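Local coordinates for protein fervidolysin (Fervidobacterium pennivorans, PDB 1R6V) that degrades keratin into peptides as a subtilisin-like serine protease, allowing the bacterium to grow on native feathers, at residues A178-E187 and V244-W255. The protein carries 1 engineered substitution. Residues are numbered along the deposited sequence; the frame is centred on the assembly and turned at random.
Sequences AGYRPAFDEE and VGDDYVAAGIIW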
ATOM      1  N   ALA A 178      16.531  22.212   0.744  1.00 16.19           N
ATOM      2  CA  ALA A 178      16.324  21.726  -0.621  1.00 17.73           C
ATOM      3  C   ALA A 178      15.359  20.552  -0.645  1.00 18.13           C
ATOM      4  O   ALA A 178      15.444  19.641   0.182  1.00 16.86           O
ATOM      5  CB  ALA A 178      17.664  21.328  -1.256  1.00 17.67           C
ATOM      6  N   GLY A 179      14.435  20.593  -1.602  1.00 18.65           N
ATOM      7  CA  GLY A 179      13.437  19.549  -1.736  1.00 17.00           C
ATOM      8  C   GLY A 179      13.415  18.928  -3.116  1.00 17.87           C
ATOM      9  O   GLY A 179      14.334  19.126  -3.913  1.00 15.68           O
ATOM     10  N   TYR A 180      12.338  18.204  -3.408  1.00 17.15           N
ATOM     11  CA  TYR A 180      12.213  17.495  -4.677  1.00 15.23           C
ATOM     12  C   TYR A 180      10.784  17.488  -5.238  1.00 16.73           C
ATOM     13  O   TYR A 180       9.802  17.323  -4.508  1.00 14.68           O
ATOM     14  CB  TYR A 180      12.723  16.065  -4.457  1.00 16.55           C
ATOM     15  CG  TYR A 180      12.895  15.202  -5.690  1.00 18.06           C
ATOM     16  CD1 TYR A 180      13.732  15.593  -6.734  1.00 17.60           C
ATOM     17  CD2 TYR A 180      12.260  13.967  -5.780  1.00 18.76           C
ATOM     18  CE1 TYR A 180      13.928  14.765  -7.843  1.00 19.41           C
ATOM     19  CE2 TYR A 180      12.448  13.135  -6.870  1.00 18.76           C
ATOM     20  CZ  TYR A 180      13.281  13.536  -7.901  1.00 19.94           C
ATOM     21  OH  TYR A 180      13.460  12.703  -8.989  1.00 20.33           O
ATOM     22  N   ARG A 181      10.695  17.679  -6.551  1.00 14.96           N
ATOM     23  CA  ARG A 181       9.447  17.676  -7.311  1.00 14.67           C
ATOM     24  C   ARG A 181       9.635  16.494  -8.266  1.00 15.35           C
ATOM     25  O   ARG A 181      10.078  16.662  -9.415  1.00 16.13           O
ATOM     26  CB  ARG A 181       9.331  18.986  -8.093  1.00 14.88           C
ATOM     27  CG  ARG A 181       8.016  19.225  -8.793  1.00 15.55           C
ATOM     28  CD  ARG A 181       8.104  20.500  -9.622  1.00 17.47           C
ATOM     29  NE  ARG A 181       6.804  20.847 -10.186  1.00 18.83           N
ATOM     30  CZ  ARG A 181       6.594  21.867 -11.008  1.00 18.69           C
ATOM     31  NH1 ARG A 181       7.605  22.644 -11.374  1.00 19.90           N
ATOM     32  NH2 ARG A 181       5.369  22.113 -11.450  1.00 20.28           N
ATOM     33  N   PRO A 182       9.294  15.280  -7.813  1.00 15.39           N
ATOM     34  CA  PRO A 182       9.457  14.077  -8.633  1.00 14.87           C
ATOM     35  C   PRO A 182       8.825  14.029 -10.014  1.00 16.34           C
ATOM     36  O   PRO A 182       9.382  13.409 -10.909  1.00 16.45           O
ATOM     37  CB  PRO A 182       8.972  12.946  -7.714  1.00 15.64           C
ATOM     38  CG  PRO A 182       7.980  13.628  -6.812  1.00 15.27           C
ATOM     39  CD  PRO A 182       8.619  14.975  -6.530  1.00 14.43           C
ATOM     40  N   ALA A 183       7.689  14.694 -10.207  1.00 15.67           N
ATOM     41  CA  ALA A 183       7.019  14.660 -11.501  1.00 19.37           C
ATOM     42  C   ALA A 183       7.940  15.102 -12.629  1.00 20.21           C
ATOM     43  O   ALA A 183       7.801  14.648 -13.763  1.00 20.97           O
ATOM     44  CB  ALA A 183       5.776  15.545 -11.469  1.00 19.55           C
ATOM     45  N   PHE A 184       8.883  15.980 -12.312  1.00 20.10           N
ATOM     46  CA  PHE A 184       9.795  16.493 -13.326  1.00 22.36           C
ATOM     47  C   PHE A 184      11.252  16.313 -12.949  1.00 22.55           C
ATOM     48  O   PHE A 184      12.136  16.941 -13.543  1.00 23.39           O
ATOM     49  CB  PHE A 184       9.502  17.966 -13.575  1.00 23.87           C
ATOM     50  CG  PHE A 184       8.077  18.238 -13.947  1.00 25.38           C
ATOM     51  CD1 PHE A 184       7.141  18.584 -12.973  1.00 26.64           C
ATOM     52  CD2 PHE A 184       7.659  18.113 -15.264  1.00 25.81           C
ATOM     53  CE1 PHE A 184       5.809  18.799 -13.308  1.00 26.19           C
ATOM     54  CE2 PHE A 184       6.327  18.326 -15.611  1.00 27.24           C
ATOM     55  CZ  PHE A 184       5.397  18.669 -14.628  1.00 27.61           C
ATOM     56  N   ASP A 185      11.495  15.445 -11.968  1.00 21.38           N
ATOM     57  CA  ASP A 185      12.837  15.162 -11.470  1.00 23.24           C
ATOM     58  C   ASP A 185      13.563  16.486 -11.258  1.00 24.60           C
ATOM     59  O   ASP A 185      14.734  16.656 -11.612  1.00 24.27           O
ATOM     60  CB  ASP A 185      13.585  14.266 -12.465  1.00 24.89           C
ATOM     61  CG  ASP A 185      14.953  13.866 -11.974  1.00 25.72           C
ATOM     62  OD1 ASP A 185      15.109  13.629 -10.759  1.00 27.48           O
ATOM     63  OD2 ASP A 185      15.878  13.772 -12.813  1.00 27.33           O
ATOM     64  N   GLU A 186      12.831  17.421 -10.657  1.00 23.07           N
ATOM     65  CA  GLU A 186      13.311  18.765 -10.389  1.00 24.56           C
ATOM     66  C   GLU A 186      13.648  19.004  -8.921  1.00 25.19           C
ATOM     67  O   GLU A 186      12.813  18.808  -8.031  1.00 23.74           O
ATOM     68  CB  GLU A 186      12.240  19.760 -10.835  1.00 26.94           C
ATOM     69  CG  GLU A 186      12.591  21.219 -10.671  1.00 31.85           C
ATOM     70  CD  GLU A 186      11.399  22.124 -10.978  1.00 34.22           C
ATOM     71  OE1 GLU A 186      10.617  21.778 -11.887  1.00 33.02           O
ATOM     72  OE2 GLU A 186      11.247  23.181 -10.321  1.00 38.08           O
ATOM     73  N   GLU A 187      14.880  19.426  -8.675  1.00 24.60           N
ATOM     74  CA  GLU A 187      15.339  19.728  -7.329  1.00 24.82           C
ATOM     75  C   GLU A 187      14.756  21.092  -6.961  1.00 24.62           C
ATOM     76  O   GLU A 187      14.730  22.002  -7.795  1.00 25.15           O
ATOM     77  CB  GLU A 187      16.870  19.783  -7.320  1.00 28.08           C
ATOM     78  CG  GLU A 187      17.527  18.798  -6.385  1.00 32.72           C
ATOM     79  CD  GLU A 187      17.913  19.436  -5.062  1.00 36.31           C
ATOM     80  OE1 GLU A 187      17.006  19.824  -4.291  1.00 32.73           O
ATOM     81  OE2 GLU A 187      19.133  19.557  -4.801  1.00 38.96           O
ATOM     82  N   VAL A 244       0.772  12.954  -8.593  1.00 15.84           N
ATOM     83  CA  VAL A 244       1.844  12.608  -9.520  1.00 14.71           C
ATOM     84  C   VAL A 244       1.940  11.132  -9.881  1.00 16.33           C
ATOM     85  O   VAL A 244       2.673  10.778 -10.800  1.00 17.37           O
ATOM     86  CB  VAL A 244       3.227  13.098  -8.994  1.00 13.00           C
ATOM     87  CG1 VAL A 244       3.192  14.605  -8.807  1.00 15.45           C
ATOM     88  CG2 VAL A 244       3.580  12.410  -7.671  1.00 12.98           C
ATOM     89  N   GLY A 245       1.205  10.280  -9.175  1.00 13.92           N
ATOM     90  CA  GLY A 245       1.254   8.855  -9.472  1.00 14.61           C
ATOM     91  C   GLY A 245       2.038   8.078  -8.422  1.00 14.57           C
ATOM     92  O   GLY A 245       2.969   8.614  -7.811  1.00 14.92           O
ATOM     93  N   ASP A 246       1.674   6.817  -8.222  1.00 13.40           N
ATOM     94  CA  ASP A 246       2.349   5.989  -7.222  1.00 12.40           C
ATOM     95  C   ASP A 246       3.839   5.834  -7.531  1.00 12.32           C
ATOM     96  O   ASP A 246       4.672   5.735  -6.613  1.00 12.18           O
ATOM     97  CB  ASP A 246       1.701   4.610  -7.137  1.00 12.41           C
ATOM     98  CG  ASP A 246       0.314   4.634  -6.505  1.00 12.85           C
ATOM     99  OD1 ASP A 246      -0.045   5.617  -5.827  1.00 12.29           O
ATOM    100  OD2 ASP A 246      -0.414   3.636  -6.681  1.00 15.03           O
ATOM    101  N   ASP A 247       4.179   5.807  -8.819  1.00 12.17           N
ATOM    102  CA  ASP A 247       5.572   5.692  -9.212  1.00 12.66           C
ATOM    103  C   ASP A 247       6.368   6.948  -8.848  1.00 12.46           C
ATOM    104  O   ASP A 247       7.463   6.835  -8.302  1.00 12.44           O
ATOM    105  CB  ASP A 247       5.697   5.359 -10.725  1.00 13.76           C
ATOM    106  CG  ASP A 247       4.889   6.294 -11.622  1.00 17.47           C
ATOM    107  OD1 ASP A 247       3.955   6.966 -11.135  1.00 16.84           O
ATOM    108  OD2 ASP A 247       5.186   6.341 -12.840  1.00 16.20           O
ATOM    109  N   TYR A 248       5.833   8.141  -9.107  1.00 11.67           N
ATOM    110  CA  TYR A 248       6.588   9.336  -8.762  1.00 13.54           C
ATOM    111  C   TYR A 248       6.618   9.581  -7.248  1.00 13.91           C
ATOM    112  O   TYR A 248       7.587  10.136  -6.736  1.00 14.33           O
ATOM    113  CB  TYR A 248       6.069  10.562  -9.529  1.00 14.74           C
ATOM    114  CG  TYR A 248       6.419  10.505 -11.010  1.00 18.32           C
ATOM    115  CD1 TYR A 248       5.491  10.072 -11.953  1.00 21.20           C
ATOM    116  CD2 TYR A 248       7.696  10.833 -11.452  1.00 20.58           C
ATOM    117  CE1 TYR A 248       5.835   9.967 -13.314  1.00 23.57           C
ATOM    118  CE2 TYR A 248       8.051  10.731 -12.805  1.00 23.58           C
ATOM    119  CZ  TYR A 248       7.119  10.299 -13.723  1.00 24.71           C
ATOM    120  OH  TYR A 248       7.468  10.196 -15.049  1.00 25.99           O
ATOM    121  N   VAL A 249       5.577   9.161  -6.535  1.00 12.99           N
ATOM    122  CA  VAL A 249       5.589   9.295  -5.076  1.00 11.96           C
ATOM    123  C   VAL A 249       6.715   8.390  -4.534  1.00 12.60           C
ATOM    124  O   VAL A 249       7.491   8.803  -3.668  1.00 13.37           O
ATOM    125  CB  VAL A 249       4.243   8.876  -4.442  1.00 12.33           C
ATOM    126  CG1 VAL A 249       4.393   8.803  -2.909  1.00 12.92           C
ATOM    127  CG2 VAL A 249       3.158   9.918  -4.803  1.00 10.73           C
ATOM    128  N   ALA A 250       6.804   7.160  -5.040  1.00 11.70           N
ATOM    129  CA  ALA A 250       7.874   6.263  -4.611  1.00 13.54           C
ATOM    130  C   ALA A 250       9.238   6.931  -4.865  1.00 13.31           C
ATOM    131  O   ALA A 250      10.139   6.882  -4.019  1.00 12.38           O
ATOM    132  CB  ALA A 250       7.778   4.903  -5.355  1.00 13.41           C
ATOM    133  N   ALA A 251       9.395   7.556  -6.031  1.00 12.92           N
ATOM    134  CA  ALA A 251      10.650   8.250  -6.341  1.00 12.45           C
ATOM    135  C   ALA A 251      10.913   9.346  -5.313  1.00 12.68           C
ATOM    136  O   ALA A 251      12.043   9.525  -4.877  1.00 12.84           O
ATOM    137  CB  ALA A 251      10.587   8.873  -7.732  1.00 12.23           C
ATOM    138  N   GLY A 252       9.871  10.096  -4.949  1.00 12.86           N
ATOM    139  CA  GLY A 252      10.035  11.158  -3.962  1.00 12.38           C
ATOM    140  C   GLY A 252      10.378  10.634  -2.572  1.00 12.70           C
ATOM    141  O   GLY A 252      11.173  11.242  -1.847  1.00 12.65           O
ATOM    142  N   ILE A 253       9.778   9.507  -2.195  1.00 11.31           N
ATOM    143  CA  ILE A 253      10.038   8.902  -0.883  1.00 11.81           C
ATOM    144  C   ILE A 253      11.459   8.367  -0.848  1.00 13.43           C
ATOM    145  O   ILE A 253      12.176   8.529   0.142  1.00 12.57           O
ATOM    146  CB  ILE A 253       9.044   7.760  -0.589  1.00 10.70           C
ATOM    147  CG1 ILE A 253       7.682   8.367  -0.221  1.00 11.30           C
ATOM    148  CG2 ILE A 253       9.555   6.852   0.551  1.00 13.09           C
ATOM    149  CD1 ILE A 253       6.554   7.331  -0.156  1.00 11.44           C
ATOM    150  N   ILE A 254      11.869   7.750  -1.947  1.00 12.10           N
ATOM    151  CA  ILE A 254      13.238   7.231  -2.024  1.00 12.47           C
ATOM    152  C   ILE A 254      14.242   8.398  -1.969  1.00 13.33           C
ATOM    153  O   ILE A 254      15.262   8.340  -1.273  1.00 13.57           O
ATOM    154  CB  ILE A 254      13.458   6.417  -3.326  1.00 13.84           C
ATOM    155  CG1 ILE A 254      12.990   4.960  -3.157  1.00 15.68           C
ATOM    156  CG2 ILE A 254      14.968   6.342  -3.626  1.00 14.36           C
ATOM    157  CD1 ILE A 254      11.576   4.748  -2.647  1.00 21.80           C
ATOM    158  N   TRP A 255      13.958   9.461  -2.716  1.00 13.17           N
ATOM    159  CA  TRP A 255      14.825  10.631  -2.733  1.00 14.10           C
ATOM    160  C   TRP A 255      14.954  11.204  -1.317  1.00 14.81           C
ATOM    161  O   TRP A 255      16.055  11.489  -0.840  1.00 14.02           O
ATOM    162  CB  TRP A 255      14.229  11.702  -3.648  1.00 14.53           C
ATOM    163  CG  TRP A 255      15.149  12.828  -3.990  1.00 16.86           C
ATOM    164  CD1 TRP A 255      15.966  12.926  -5.091  1.00 18.04           C
ATOM    165  CD2 TRP A 255      15.325  14.046  -3.251  1.00 16.24           C
ATOM    166  NE1 TRP A 255      16.633  14.135  -5.078  1.00 17.44           N
ATOM    167  CE2 TRP A 255      16.259  14.838  -3.961  1.00 18.48           C
ATOM    168  CE3 TRP A 255      14.786  14.545  -2.052  1.00 15.40           C
ATOM    169  CZ2 TRP A 255      16.663  16.107  -3.509  1.00 16.89           C
ATOM    170  CZ3 TRP A 255      15.191  15.811  -1.603  1.00 16.27           C
ATOM    171  CH2 TRP A 255      16.118  16.571  -2.331  1.00 19.18           C
TER
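Tyr180 and Trp255 stack face to face. The Tyr180 ring lies over the five-membered ring of Trp255, centroids 3.8 Å apart and planes only 4° from parallel. Tyr180 CB adds a CH-pi contact, 3.5 Å from the centroid of the Trp255 six-membered ring. With CG anti to the backbone N (chi1 -167°), the indole of Trp255 is placed against the Tyr180 side of the hairpin of strands 179-181 and 186-188. The opposite face of the Tyr180 ring meets Pro182 N. Tyr180 OH donates to Asp185 OD1 at 2.6 Å, which probably steadies the ring.

Apolar contacts continue at the hairpin turn. Pro182 CB lies 4.2 Å from Tyr248 CB and 4.4 Å from Ala251 CB. Ala183 CB meets Val244 CG1 at 3.8 Å.

Backbone carbonyls touch ring and proline carbons. Pro182 O lies 3.1 Å from Tyr248 CD2, and Tyr248 O approaches Pro182 CB. Glu187 crosses the indole at about a right angle. His259, just past the end of helix 246-258, also stacks on Trp255.

An alanine in place of Trp255 would probably leave one face of Tyr180 without its stacking partner. No hydrogen bond links the two segments, so aromatic stacking and apolar contacts hold the hairpin against helix 246-258 within the subtilisin-like catalytic domain.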